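Local structure of fibronectin type III domain-containing protein (Simiduia agarivorans, 6P2K) at residues W321-F335 against G348-A360. The protein is a glycoside hydrolase of family 74, built on seven-bladed beta-propellers, and probably cleaves the beta-glucan backbone of xyloglucan. Sequence-based numbering, arbitrary orientation.
Sequences WDIGWDYATPPNARF and GVWSTTNQTMYYA
Tyr358 reaches Asp322 with its hydroxyl: OH donates to Asp322 O over 2.7 Å, in the carbonyl plane and on a lone pair. Trp321 turns the edge of its six-membered ring toward the face of Tyr358, an offset edge-to-face pair with planes 89° apart. The Gln355 side chain crosses that of Asp326 at about a right angle, amide and carboxylate planes 51° apart, and NE2 gives OD2 a 2.7 Å bond from above the carboxylate plane; Asn420 also accepts from NE2. Asn354 ND2 donates to Asn332 OD1 at 2.8 Å, in the carbonyl plane, while Asn332 N bonds Thr353 O. Thr352 lays CG2 3.4 Å from Phe335 CE2, and Ser351 OG donates to Phe335 O at 2.8 Å.

Behind these, two waters tie Thr353 OG1 to Asp326, one through OD2 and the other through the backbone O; the second also donates to Tyr358 OH. Thr352, whose OG1 is turned away from N (chi1 178°), accepts from Asn354 N in an ST turn and donates to Thr356 O, bracing the 352-357 turn. Arg334, beside the zinc ligand Gln16, bonds Val17 O and forms a salt bridge with Asp123. The 321-335 loop runs past the hairpin of strands 348-351 and 358-363, middle strands of a four-stranded antiparallel propeller blade, and leads into its first strand, 336-338; Phe335 also packs on strand 17-22, and Trp321 on Trp371 of strand 368-373.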
loop_
_atom_site.group_PDB
_atom_site.type_symbol
_atom_site.label_atom_id
_atom_site.label_comp_id
_atom_site.label_asym_id
_atom_site.label_seq_id
_atom_site.Cartn_x
_atom_site.Cartn_y
_atom_site.Cartn_z
ATOM N N TRP B 321 0.516 2.650 36.116
ATOM C CA TRP B 321 0.416 4.065 36.446
ATOM C C TRP B 321 0.730 4.892 35.207
ATOM O O TRP B 321 1.454 4.447 34.315
ATOM C CB TRP B 321 1.339 4.456 37.614
ATOM C CG TRP B 321 2.739 3.925 37.532
ATOM C CD1 TRP B 321 3.157 2.663 37.847
ATOM C CD2 TRP B 321 3.912 4.646 37.132
ATOM N NE1 TRP B 321 4.514 2.551 37.656
ATOM C CE2 TRP B 321 5.002 3.753 37.217
ATOM C CE3 TRP B 321 4.145 5.956 36.706
ATOM C CZ2 TRP B 321 6.305 4.131 36.893
ATOM C CZ3 TRP B 321 5.438 6.330 36.386
ATOM C CH2 TRP B 321 6.502 5.419 36.479
ATOM N N ASP B 322 0.168 6.096 35.160
ATOM C CA ASP B 322 0.331 6.991 34.017
ATOM C C ASP B 322 1.703 7.652 34.093
ATOM O O ASP B 322 1.937 8.528 34.931
ATOM C CB ASP B 322 -0.783 8.034 33.996
ATOM C CG ASP B 322 -0.613 9.058 32.880
ATOM O OD1 ASP B 322 0.096 8.766 31.890
ATOM O OD2 ASP B 322 -1.191 10.164 32.997
ATOM N N ILE B 323 2.612 7.246 33.205
ATOM C CA ILE B 323 3.947 7.829 33.195
ATOM C C ILE B 323 3.962 9.232 32.607
ATOM O O ILE B 323 4.984 9.925 32.700
ATOM C CB ILE B 323 4.921 6.892 32.448
ATOM C CG1 ILE B 323 6.369 7.200 32.844
ATOM C CG2 ILE B 323 4.713 6.982 30.938
ATOM C CD1 ILE B 323 7.336 6.059 32.600
ATOM N N GLY B 324 2.849 9.684 32.031
ATOM C CA GLY B 324 2.829 11.022 31.468
ATOM C C GLY B 324 3.699 11.117 30.224
ATOM O O GLY B 324 4.036 10.117 29.583
ATOM N N TRP B 325 4.073 12.353 29.881
ATOM C CA TRP B 325 4.904 12.537 28.697
ATOM C C TRP B 325 6.352 12.140 28.948
ATOM O O TRP B 325 7.039 11.707 28.014
ATOM C CB TRP B 325 4.829 13.986 28.191
ATOM C CG TRP B 325 5.400 15.055 29.100
ATOM C CD1 TRP B 325 4.694 15.912 29.899
ATOM C CD2 TRP B 325 6.783 15.407 29.264
ATOM N NE1 TRP B 325 5.549 16.762 30.558
ATOM C CE2 TRP B 325 6.836 16.472 30.187
ATOM C CE3 TRP B 325 7.980 14.921 28.727
ATOM C CZ2 TRP B 325 8.039 17.058 30.585
ATOM C CZ3 TRP B 325 9.175 15.502 29.129
ATOM C CH2 TRP B 325 9.193 16.561 30.047
ATOM N N ASP B 326 6.825 12.259 30.188
ATOM C CA ASP B 326 8.227 12.012 30.526
ATOM C C ASP B 326 8.400 10.529 30.826
ATOM O O ASP B 326 8.204 10.071 31.954
ATOM C CB ASP B 326 8.648 12.881 31.704
ATOM C CG ASP B 326 10.151 12.873 31.938
ATOM O OD1 ASP B 326 10.883 12.242 31.145
ATOM O OD2 ASP B 326 10.599 13.503 32.919
ATOM N N TYR B 327 8.778 9.763 29.802
ATOM C CA TYR B 327 9.011 8.327 29.953
ATOM C C TYR B 327 10.286 8.137 30.772
ATOM O O TYR B 327 11.379 7.906 30.250
ATOM C CB TYR B 327 9.100 7.645 28.591
ATOM C CG TYR B 327 9.003 6.137 28.664
ATOM C CD1 TYR B 327 7.770 5.506 28.725
ATOM C CD2 TYR B 327 10.146 5.344 28.670
ATOM C CE1 TYR B 327 7.674 4.128 28.793
ATOM C CE2 TYR B 327 10.060 3.964 28.733
ATOM C CZ TYR B 327 8.821 3.365 28.798
ATOM O OH TYR B 327 8.728 1.996 28.864
ATOM N N ALA B 328 10.135 8.245 32.090
ATOM C CA ALA B 328 11.250 8.186 33.034
ATOM C C ALA B 328 11.018 6.996 33.957
ATOM O O ALA B 328 10.303 7.104 34.957
ATOM C CB ALA B 328 11.370 9.489 33.822
ATOM N N THR B 329 11.627 5.858 33.622
ATOM C CA THR B 329 11.401 4.621 34.351
ATOM C C THR B 329 12.701 3.836 34.453
ATOM O O THR B 329 13.491 3.815 33.495
ATOM C CB THR B 329 10.321 3.765 33.670
ATOM O OG1 THR B 329 10.241 2.485 34.307
ATOM C CG2 THR B 329 10.635 3.574 32.187
ATOM N N PRO B 330 12.977 3.205 35.609
ATOM C CA PRO B 330 12.226 3.298 36.868
ATOM C C PRO B 330 12.232 4.714 37.435
ATOM O O PRO B 330 13.080 5.511 37.039
ATOM C CB PRO B 330 12.981 2.343 37.802
ATOM C CG PRO B 330 13.675 1.398 36.901
ATOM C CD PRO B 330 14.059 2.209 35.698
ATOM N N PRO B 331 11.296 5.032 38.326
ATOM C CA PRO B 331 11.321 6.355 38.956
ATOM C C PRO B 331 12.606 6.548 39.749
ATOM O O PRO B 331 13.105 5.623 40.394
ATOM C CB PRO B 331 10.093 6.342 39.875
ATOM C CG PRO B 331 9.256 5.190 39.416
ATOM C CD PRO B 331 10.203 4.191 38.841
ATOM N N ASN B 332 13.151 7.757 39.676
ATOM C CA ASN B 332 14.181 8.203 40.614
ATOM C C ASN B 332 13.469 9.060 41.655
ATOM O O ASN B 332 13.216 10.247 41.432
ATOM C CB ASN B 332 15.296 8.971 39.913
ATOM C CG ASN B 332 16.093 9.849 40.874
ATOM O OD1 ASN B 332 16.247 11.051 40.654
ATOM N ND2 ASN B 332 16.581 9.250 41.954
ATOM N N ALA B 333 13.127 8.447 42.787
ATOM C CA ALA B 333 12.371 9.125 43.839
ATOM C C ALA B 333 13.339 9.943 44.690
ATOM O O ALA B 333 13.744 9.550 45.787
ATOM C CB ALA B 333 11.595 8.115 44.675
ATOM N N ARG B 334 13.710 11.117 44.167
ATOM C CA ARG B 334 14.650 11.992 44.857
ATOM C C ARG B 334 14.005 12.767 45.998
ATOM O O ARG B 334 14.702 13.511 46.693
ATOM C CB ARG B 334 15.317 12.959 43.872
ATOM C CG ARG B 334 14.381 13.622 42.878
ATOM C CD ARG B 334 15.095 14.727 42.112
ATOM N NE ARG B 334 15.531 15.819 42.983
ATOM C CZ ARG B 334 16.799 16.058 43.315
ATOM N NH1 ARG B 334 17.771 15.281 42.857
ATOM N NH2 ARG B 334 17.094 17.077 44.109
ATOM N N PHE B 335 12.698 12.619 46.194
ATOM C CA PHE B 335 12.047 12.980 47.444
ATOM C C PHE B 335 10.819 12.099 47.587
ATOM O O PHE B 335 10.265 11.616 46.597
ATOM C CB PHE B 335 11.656 14.463 47.503
ATOM C CG PHE B 335 10.575 14.845 46.530
ATOM C CD1 PHE B 335 9.237 14.656 46.842
ATOM C CD2 PHE B 335 10.897 15.403 45.309
ATOM C CE1 PHE B 335 8.246 14.998 45.948
ATOM C CE2 PHE B 335 9.908 15.756 44.416
ATOM C CZ PHE B 335 8.582 15.548 44.735
ATOM N N GLY B 348 -1.297 8.997 52.152
ATOM C CA GLY B 348 -0.755 8.954 50.809
ATOM C C GLY B 348 0.722 9.279 50.817
ATOM O O GLY B 348 1.319 9.535 51.864
ATOM N N VAL B 349 1.308 9.266 49.620
ATOM C CA VAL B 349 2.729 9.535 49.432
ATOM C C VAL B 349 2.892 10.503 48.268
ATOM O O VAL B 349 2.303 10.300 47.200
ATOM C CB VAL B 349 3.532 8.244 49.169
ATOM C CG1 VAL B 349 4.968 8.577 48.791
ATOM C CG2 VAL B 349 3.500 7.327 50.388
ATOM N N TRP B 350 3.683 11.552 48.479
ATOM C CA TRP B 350 4.090 12.470 47.422
ATOM C C TRP B 350 5.528 12.158 47.028
ATOM O O TRP B 350 6.401 12.072 47.898
ATOM C CB TRP B 350 3.976 13.922 47.892
ATOM C CG TRP B 350 2.651 14.556 47.609
ATOM C CD1 TRP B 350 1.649 14.802 48.505
ATOM C CD2 TRP B 350 2.182 15.031 46.342
ATOM N NE1 TRP B 350 0.586 15.398 47.872
ATOM C CE2 TRP B 350 0.888 15.549 46.542
ATOM C CE3 TRP B 350 2.729 15.061 45.053
ATOM C CZ2 TRP B 350 0.134 16.095 45.505
ATOM C CZ3 TRP B 350 1.979 15.605 44.024
ATOM C CH2 TRP B 350 0.695 16.114 44.256
ATOM N N SER B 351 5.774 11.990 45.730
ATOM C CA SER B 351 7.120 11.664 45.257
ATOM C C SER B 351 7.249 12.094 43.793
ATOM O O SER B 351 6.474 12.929 43.314
ATOM C CB SER B 351 7.412 10.168 45.463
ATOM O OG SER B 351 8.745 9.856 45.093
ATOM N N THR B 352 8.222 11.519 43.082
ATOM C CA THR B 352 8.572 11.973 41.739
ATOM C C THR B 352 9.317 10.868 40.999
ATOM O O THR B 352 9.879 9.956 41.611
ATOM C CB THR B 352 9.443 13.234 41.794
ATOM O OG1 THR B 352 9.806 13.634 40.465
ATOM C CG2 THR B 352 10.708 12.962 42.594
ATOM N N THR B 353 9.322 10.964 39.667
ATOM C CA THR B 353 10.219 10.138 38.864
ATOM C C THR B 353 11.521 10.851 38.528
ATOM O O THR B 353 12.423 10.209 37.971
ATOM C CB THR B 353 9.548 9.673 37.558
ATOM O OG1 THR B 353 9.234 10.803 36.728
ATOM C CG2 THR B 353 8.290 8.859 37.848
ATOM N N ASN B 354 11.602 12.157 38.832
ATOM C CA ASN B 354 12.779 13.034 38.862
ATOM C C ASN B 354 12.377 14.448 38.456
ATOM O O ASN B 354 12.623 15.407 39.193
ATOM C CB ASN B 354 13.927 12.568 37.960
ATOM C CG ASN B 354 15.126 13.504 38.020
ATOM O OD1 ASN B 354 15.327 14.331 37.134
ATOM N ND2 ASN B 354 15.919 13.387 39.081
ATOM N N GLN B 355 11.764 14.586 37.281
ATOM C CA GLN B 355 11.340 15.879 36.763
ATOM C C GLN B 355 9.846 16.117 36.938
ATOM O O GLN B 355 9.294 17.027 36.309
ATOM C CB GLN B 355 11.702 16.010 35.281
ATOM C CG GLN B 355 13.112 15.576 34.915
ATOM C CD GLN B 355 13.429 15.834 33.448
ATOM O OE1 GLN B 355 14.426 16.480 33.122
ATOM N NE2 GLN B 355 12.571 15.338 32.557
ATOM N N THR B 356 9.180 15.326 37.773
ATOM C CA THR B 356 7.727 15.248 37.772
ATOM C C THR B 356 7.195 15.346 39.199
ATOM O O THR B 356 7.950 15.494 40.164
ATOM C CB THR B 356 7.265 13.945 37.107
ATOM O OG1 THR B 356 7.858 12.828 37.784
ATOM C CG2 THR B 356 7.696 13.919 35.646
ATOM N N MET B 357 5.871 15.270 39.324
ATOM C CA MET B 357 5.198 15.217 40.615
ATOM C C MET B 357 4.168 14.100 40.570
ATOM O O MET B 357 3.351 14.042 39.644
ATOM C CB MET B 357 4.524 16.552 40.962
ATOM C CG MET B 357 5.469 17.746 40.997
ATOM S SD MET B 357 5.683 18.513 39.379
ATOM C CE MET B 357 4.109 19.349 39.193
ATOM N N TYR B 358 4.207 13.219 41.567
ATOM C CA TYR B 358 3.342 12.050 41.607
ATOM C C TYR B 358 2.765 11.890 43.002
ATOM O O TYR B 358 3.457 12.125 43.998
ATOM C CB TYR B 358 4.108 10.780 41.214
ATOM C CG TYR B 358 4.140 10.525 39.726
ATOM C CD1 TYR B 358 5.099 11.122 38.919
ATOM C CD2 TYR B 358 3.211 9.686 39.127
ATOM C CE1 TYR B 358 5.131 10.891 37.553
ATOM C CE2 TYR B 358 3.235 9.447 37.767
ATOM C CZ TYR B 358 4.197 10.053 36.989
ATOM O OH TYR B 358 4.221 9.821 35.640
ATOM N N TYR B 359 1.498 11.486 43.070
ATOM C CA TYR B 359 0.833 11.221 44.336
ATOM C C TYR B 359 0.257 9.814 44.327
ATOM O O TYR B 359 -0.339 9.380 43.335
ATOM C CB TYR B 359 -0.287 12.232 44.614
ATOM C CG TYR B 359 -1.059 11.932 45.877
ATOM C CD1 TYR B 359 -0.570 12.314 47.119
ATOM C CD2 TYR B 359 -2.272 11.259 45.830
ATOM C CE1 TYR B 359 -1.271 12.040 48.277
ATOM C CE2 TYR B 359 -2.979 10.978 46.982
ATOM C CZ TYR B 359 -2.474 11.371 48.200
ATOM O OH TYR B 359 -3.177 11.095 49.349
ATOM N N ALA B 360 0.430 9.108 45.438
ATOM C CA ALA B 360 -0.089 7.760 45.605
ATOM C C ALA B 360 -1.142 7.762 46.700
ATOM O O ALA B 360 -0.892 8.258 47.802
ATOM C CB ALA B 360 1.029 6.777 45.957
HETATM O O HOH W 1 11.109 12.452 35.438
HETATM O O HOH W 2 7.273 10.237 34.670
#